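Local coordinates for protein putative sugar isomerase (Parabacteroides distasonis, PDB 3LMZ) that probably acts as a sugar isomerase built on a xylose isomerase-like TIM barrel, at residues A[18-23]-A[42-47]; A[34-39]-A[68-73]. All coordinates share one frame; numbering follows the deposited sequence.

Interaction 1: A[18-23]-A[42-47]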
# COMPACT_ATOMS: atom_id res chain seq x y z
N PHE A 18 1.95 9.99 -16.66
CA PHE A 18 1.20 8.77 -16.78
C PHE A 18 -0.04 8.76 -15.87
O PHE A 18 -0.16 9.55 -14.95
CB PHE A 18 2.12 7.56 -16.49
CG PHE A 18 2.45 7.41 -15.03
CD1 PHE A 18 1.53 6.88 -14.15
CD2 PHE A 18 3.63 7.85 -14.54
CE1 PHE A 18 1.79 6.80 -12.79
CE2 PHE A 18 3.90 7.72 -13.09
CZ PHE A 18 2.98 7.20 -12.30
N HIS A 19 -0.92 7.80 -16.12
CA HIS A 19 -2.13 7.61 -15.33
C HIS A 19 -2.12 6.20 -14.71
O HIS A 19 -1.84 5.21 -15.37
CB HIS A 19 -3.33 7.74 -16.23
CG HIS A 19 -3.33 8.99 -17.04
ND1 HIS A 19 -3.74 10.19 -16.51
CD2 HIS A 19 -2.94 9.24 -18.32
CE1 HIS A 19 -3.63 11.12 -17.44
NE2 HIS A 19 -3.14 10.58 -18.54
N LEU A 20 -2.46 6.10 -13.43
CA LEU A 20 -2.56 4.85 -12.72
C LEU A 20 -3.88 4.14 -13.07
O LEU A 20 -4.98 4.71 -12.97
CB LEU A 20 -2.51 5.11 -11.21
CG LEU A 20 -2.57 3.88 -10.30
CD1 LEU A 20 -1.46 2.85 -10.60
CD2 LEU A 20 -2.43 4.26 -8.81
N GLY A 21 -3.76 2.86 -13.44
CA GLY A 21 -4.94 2.05 -13.73
C GLY A 21 -4.82 0.65 -13.20
O GLY A 21 -3.86 0.30 -12.49
N MSE A 22 -5.83 -0.16 -13.52
CA MSE A 22 -5.81 -1.58 -13.22
C MSE A 22 -6.05 -2.38 -14.49
O MSE A 22 -6.92 -2.12 -15.28
CB MSE A 22 -6.90 -1.93 -12.20
CG MSE A 22 -6.79 -3.35 -11.65
SE MSE A 22 -5.56 -3.24 -10.13
CE MSE A 22 -6.73 -2.47 -8.84
N ALA A 23 -5.23 -3.42 -14.58
CA ALA A 23 -5.32 -4.39 -15.66
C ALA A 23 -6.44 -5.38 -15.22
O ALA A 23 -6.51 -5.77 -14.04
CB ALA A 23 -3.92 -5.13 -15.81
N LEU A 42 -9.63 2.29 -3.75
CA LEU A 42 -8.22 2.61 -3.98
C LEU A 42 -7.93 3.92 -4.67
O LEU A 42 -6.79 4.27 -4.87
CB LEU A 42 -7.55 1.50 -4.79
CG LEU A 42 -7.48 0.12 -4.19
CD1 LEU A 42 -7.16 -0.91 -5.31
CD2 LEU A 42 -6.48 0.11 -3.07
N ASP A 43 -8.97 4.70 -4.98
CA ASP A 43 -8.82 5.96 -5.72
C ASP A 43 -8.17 5.78 -7.09
O ASP A 43 -7.40 6.61 -7.55
CB ASP A 43 -8.07 6.99 -4.89
CG ASP A 43 -8.19 8.44 -5.41
OD1 ASP A 43 -9.26 8.81 -5.97
OD2 ASP A 43 -7.21 9.23 -5.25
N ILE A 44 -8.56 4.72 -7.79
CA ILE A 44 -8.07 4.39 -9.12
C ILE A 44 -9.23 4.61 -10.11
O ILE A 44 -10.34 4.14 -9.86
CB ILE A 44 -7.54 2.91 -9.22
CG1 ILE A 44 -6.31 2.75 -8.29
CG2 ILE A 44 -7.29 2.50 -10.68
CD1 ILE A 44 -5.78 1.30 -8.14
N HIS A 45 -8.92 5.28 -11.21
CA HIS A 45 -9.95 5.84 -12.10
C HIS A 45 -9.92 5.24 -13.49
O HIS A 45 -10.68 5.68 -14.31
CB HIS A 45 -9.83 7.40 -12.07
CG HIS A 45 -10.03 7.91 -10.70
ND1 HIS A 45 -11.28 7.94 -10.12
CD2 HIS A 45 -9.15 8.33 -9.76
CE1 HIS A 45 -11.15 8.34 -8.86
NE2 HIS A 45 -9.87 8.56 -8.62
N TYR A 46 -9.04 4.24 -13.72
CA TYR A 46 -8.91 3.67 -15.05
C TYR A 46 -8.84 2.14 -14.96
O TYR A 46 -8.09 1.63 -14.17
CB TYR A 46 -7.65 4.22 -15.75
CG TYR A 46 -7.72 5.71 -15.94
CD1 TYR A 46 -8.50 6.24 -16.96
CD2 TYR A 46 -7.01 6.56 -15.13
CE1 TYR A 46 -8.60 7.61 -17.14
CE2 TYR A 46 -7.13 7.93 -15.28
CZ TYR A 46 -7.92 8.43 -16.31
OH TYR A 46 -8.01 9.82 -16.49
N LEU A 47 -9.58 1.48 -15.87
CA LEU A 47 -9.67 0.03 -15.94
C LEU A 47 -9.47 -0.38 -17.41
O LEU A 47 -10.13 0.15 -18.31
CB LEU A 47 -11.03 -0.43 -15.46
CG LEU A 47 -11.35 -1.92 -15.56
CD1 LEU A 47 -10.36 -2.78 -14.72
CD2 LEU A 47 -12.84 -2.25 -15.22
O HOH W 1 -6.26 6.55 -11.40
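Two neighbouring strands of the TIM barrel meet here: M22 of strand 19-22 bridges to L47 of strand 46-49. M22 N donates to Y46 O at 3.0 Å, with an N-H...O angle of 151°. A CA-H...O contact from L47 CA to M22 O adds a weaker tie. Toward the start of strand 19-22 a water takes over. It donates to L20 O at 2.7 Å and accepts from H45 N. The same L20 O lies in the plane of the Y46 ring, at its edge, 3.5 Å from Y46 CD2. Y46 CE2 also touches H19 CB, and the two rings meet obliquely with planes at 58°.

In the barrel these strands are joined by helix 32-41, a right-handed beta-alpha-beta crossover. D43 ends that helix in a Schellman motif. I44 follows and turns toward strand 19-22, its CG2 3.9 Å from G21 CA. Selenomethionine M22, in one of its two conformers, bends at chi2 (87°) and chi3. Its CE thereby reaches L42 CD1 at 3.9 Å and I44 CD1 at 4.0 Å, crossing both side chains at about a right angle. I243 and I247 of helix 240-256 cover this apolar group. H45 NE2 donates to D43 OD1 at 2.7 Å, while H45 ND1 is bonded to K74 O.

Interaction 2: A[34-39]-A[68-73]; sequences TTLKTL and DKCAAH
L36 and H73 both turn CG away from their own carbonyl carbon, with chi1 at -67° and -62°, and their side chains meet between two helices. The CB of each residue points at the other segment. L36 CB sits 3.8 Å from H73 CG and approaches the imidazole obliquely. Further out, the two methyls of L36 divide the surface of helix 60-72 between them. CD1 rests against the backbone, 3.8 Å from C70 N, and also touches K69 O. CD2 meets C70 SG at 4.0 Å.

K69 starts the other way, with CG opposite its backbone N (chi1 -157°). Its chain runs out extended and bends at chi4; this is one of two conformers, and the K69 side-chain contacts given here are those it makes. The aliphatic part lies alongside L36, with K69 CD 3.9 Å from L36 CD1. K69 NZ comes 3.0 Å from H73 NE2. K69 NZ also forms a salt bridge with D33, and the other ring nitrogen, H73 ND1, is hydrogen-bonded to E40, which probably helps to fix the ring's rotation. K37 closes the outer side with its aliphatic stem. K37 CG lies 3.9 Å from H73 CE1, and the two side chains cross at a slant. K37 NZ and K69 NZ remain 5.4 Å apart.

H73 is the first residue to leave helical geometry after helix 60-72. Its N is still tied to C70 O at 3.0 Å, so the ring stands at the very end of that helix. This is packing of adjacent outer helices in the TIM barrel. Around it, L36 also touches V75, just ahead of strand 76-85; T35 and L39 pack inward on L47 of strand 46-49; T34 and T38 touch F240 of helix 240-256.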
# COMPACT_ATOMS: atom_id res chain seq x y z
N THR A 34 -17.46 -6.08 -7.92
CA THR A 34 -16.35 -6.19 -6.95
C THR A 34 -15.13 -5.41 -7.47
O THR A 34 -14.47 -4.70 -6.71
CB THR A 34 -15.97 -7.67 -6.74
OG1 THR A 34 -17.12 -8.34 -6.21
CG2 THR A 34 -14.75 -7.84 -5.81
N THR A 35 -14.82 -5.56 -8.76
CA THR A 35 -13.68 -4.85 -9.38
C THR A 35 -13.84 -3.34 -9.23
O THR A 35 -12.95 -2.67 -8.76
CB THR A 35 -13.62 -5.25 -10.87
OG1 THR A 35 -13.38 -6.66 -10.97
CG2 THR A 35 -12.47 -4.41 -11.58
N LEU A 36 -14.99 -2.80 -9.62
CA LEU A 36 -15.20 -1.34 -9.59
C LEU A 36 -15.20 -0.82 -8.14
O LEU A 36 -14.66 0.24 -7.88
CB LEU A 36 -16.48 -0.96 -10.33
CG LEU A 36 -16.47 -1.20 -11.83
CD1 LEU A 36 -17.89 -0.93 -12.39
CD2 LEU A 36 -15.41 -0.38 -12.53
N LYS A 37 -15.80 -1.53 -7.23
CA LYS A 37 -15.81 -1.12 -5.84
C LYS A 37 -14.37 -1.06 -5.28
O LYS A 37 -14.00 -0.14 -4.52
CB LYS A 37 -16.71 -2.06 -5.04
CG LYS A 37 -18.18 -1.68 -5.26
CD LYS A 37 -19.20 -2.69 -4.67
CE LYS A 37 -20.67 -2.28 -5.02
NZ LYS A 37 -21.62 -3.42 -4.74
N THR A 38 -13.54 -2.04 -5.66
CA THR A 38 -12.19 -2.05 -5.22
C THR A 38 -11.44 -0.88 -5.80
O THR A 38 -10.71 -0.19 -5.07
CB THR A 38 -11.51 -3.41 -5.53
OG1 THR A 38 -12.32 -4.47 -5.04
CG2 THR A 38 -10.10 -3.47 -5.01
N LEU A 39 -11.53 -0.63 -7.11
CA LEU A 39 -10.85 0.55 -7.68
C LEU A 39 -11.30 1.84 -6.98
O LEU A 39 -10.49 2.73 -6.73
CB LEU A 39 -11.10 0.68 -9.21
CG LEU A 39 -10.14 -0.10 -10.13
CD1 LEU A 39 -10.16 -1.57 -9.88
CD2 LEU A 39 -10.52 0.21 -11.58
N ASP A 68 -22.12 3.12 -17.64
CA ASP A 68 -22.78 3.83 -16.57
C ASP A 68 -22.33 3.33 -15.22
O ASP A 68 -22.13 4.10 -14.28
CB ASP A 68 -24.29 3.64 -16.66
CG ASP A 68 -24.91 4.39 -17.82
OD1 ASP A 68 -24.27 5.32 -18.37
OD2 ASP A 68 -26.08 4.04 -18.15
N LYS A 69 -22.14 2.01 -15.09
CA LYS A 69 -21.66 1.46 -13.82
C LYS A 69 -20.23 1.94 -13.54
O LYS A 69 -19.90 2.36 -12.40
CB LYS A 69 -21.77 -0.08 -13.81
CG LYS A 69 -21.82 -0.62 -12.40
CD LYS A 69 -21.63 -2.14 -12.28
CE LYS A 69 -21.81 -2.59 -10.82
NZ LYS A 69 -21.01 -1.81 -9.81
N CYS A 70 -19.38 1.87 -14.56
CA CYS A 70 -18.02 2.39 -14.43
C CYS A 70 -18.03 3.86 -13.93
O CYS A 70 -17.39 4.20 -12.90
CB CYS A 70 -17.30 2.27 -15.75
SG CYS A 70 -16.69 0.63 -16.15
N ALA A 71 -18.84 4.71 -14.56
CA ALA A 71 -18.91 6.14 -14.22
C ALA A 71 -19.41 6.32 -12.78
O ALA A 71 -18.95 7.20 -12.06
CB ALA A 71 -19.78 6.85 -15.18
N ALA A 72 -20.38 5.50 -12.37
CA ALA A 72 -20.89 5.60 -11.01
C ALA A 72 -19.81 5.35 -9.94
O ALA A 72 -19.97 5.78 -8.78
CB ALA A 72 -22.02 4.66 -10.82
N HIS A 73 -18.78 4.58 -10.30
CA HIS A 73 -17.64 4.33 -9.46
C HIS A 73 -16.42 5.15 -9.80
O HIS A 73 -15.32 4.86 -9.34
CB HIS A 73 -17.32 2.81 -9.46
CG HIS A 73 -18.44 2.00 -8.92
ND1 HIS A 73 -18.67 1.81 -7.57
CD2 HIS A 73 -19.49 1.43 -9.55
CE1 HIS A 73 -19.78 1.11 -7.40
NE2 HIS A 73 -20.29 0.85 -8.59

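Overall arrangement
Interactions 1 and 2 lie in consecutive layers of the same barrel wall, with centres about 11 Å apart. Interaction 1 joins inner strands; interaction 2 joins the outer helices. Helix 32-41 supplies one side of interaction 2 and connects the two strands of interaction 1. L39 is the direct link. L39 CD1 packs on M22 CE at 3.7 Å in one of the two M22 conformers, and L39 CD2 lies 3.8 Å from Y46 O. I44 N probably hydrogen-bonds to L39 O at 3.0 Å, where the chain leaves the helix. The centre of interaction 1 is about 10 Å from the chain centre and that of interaction 2 about 18 Å.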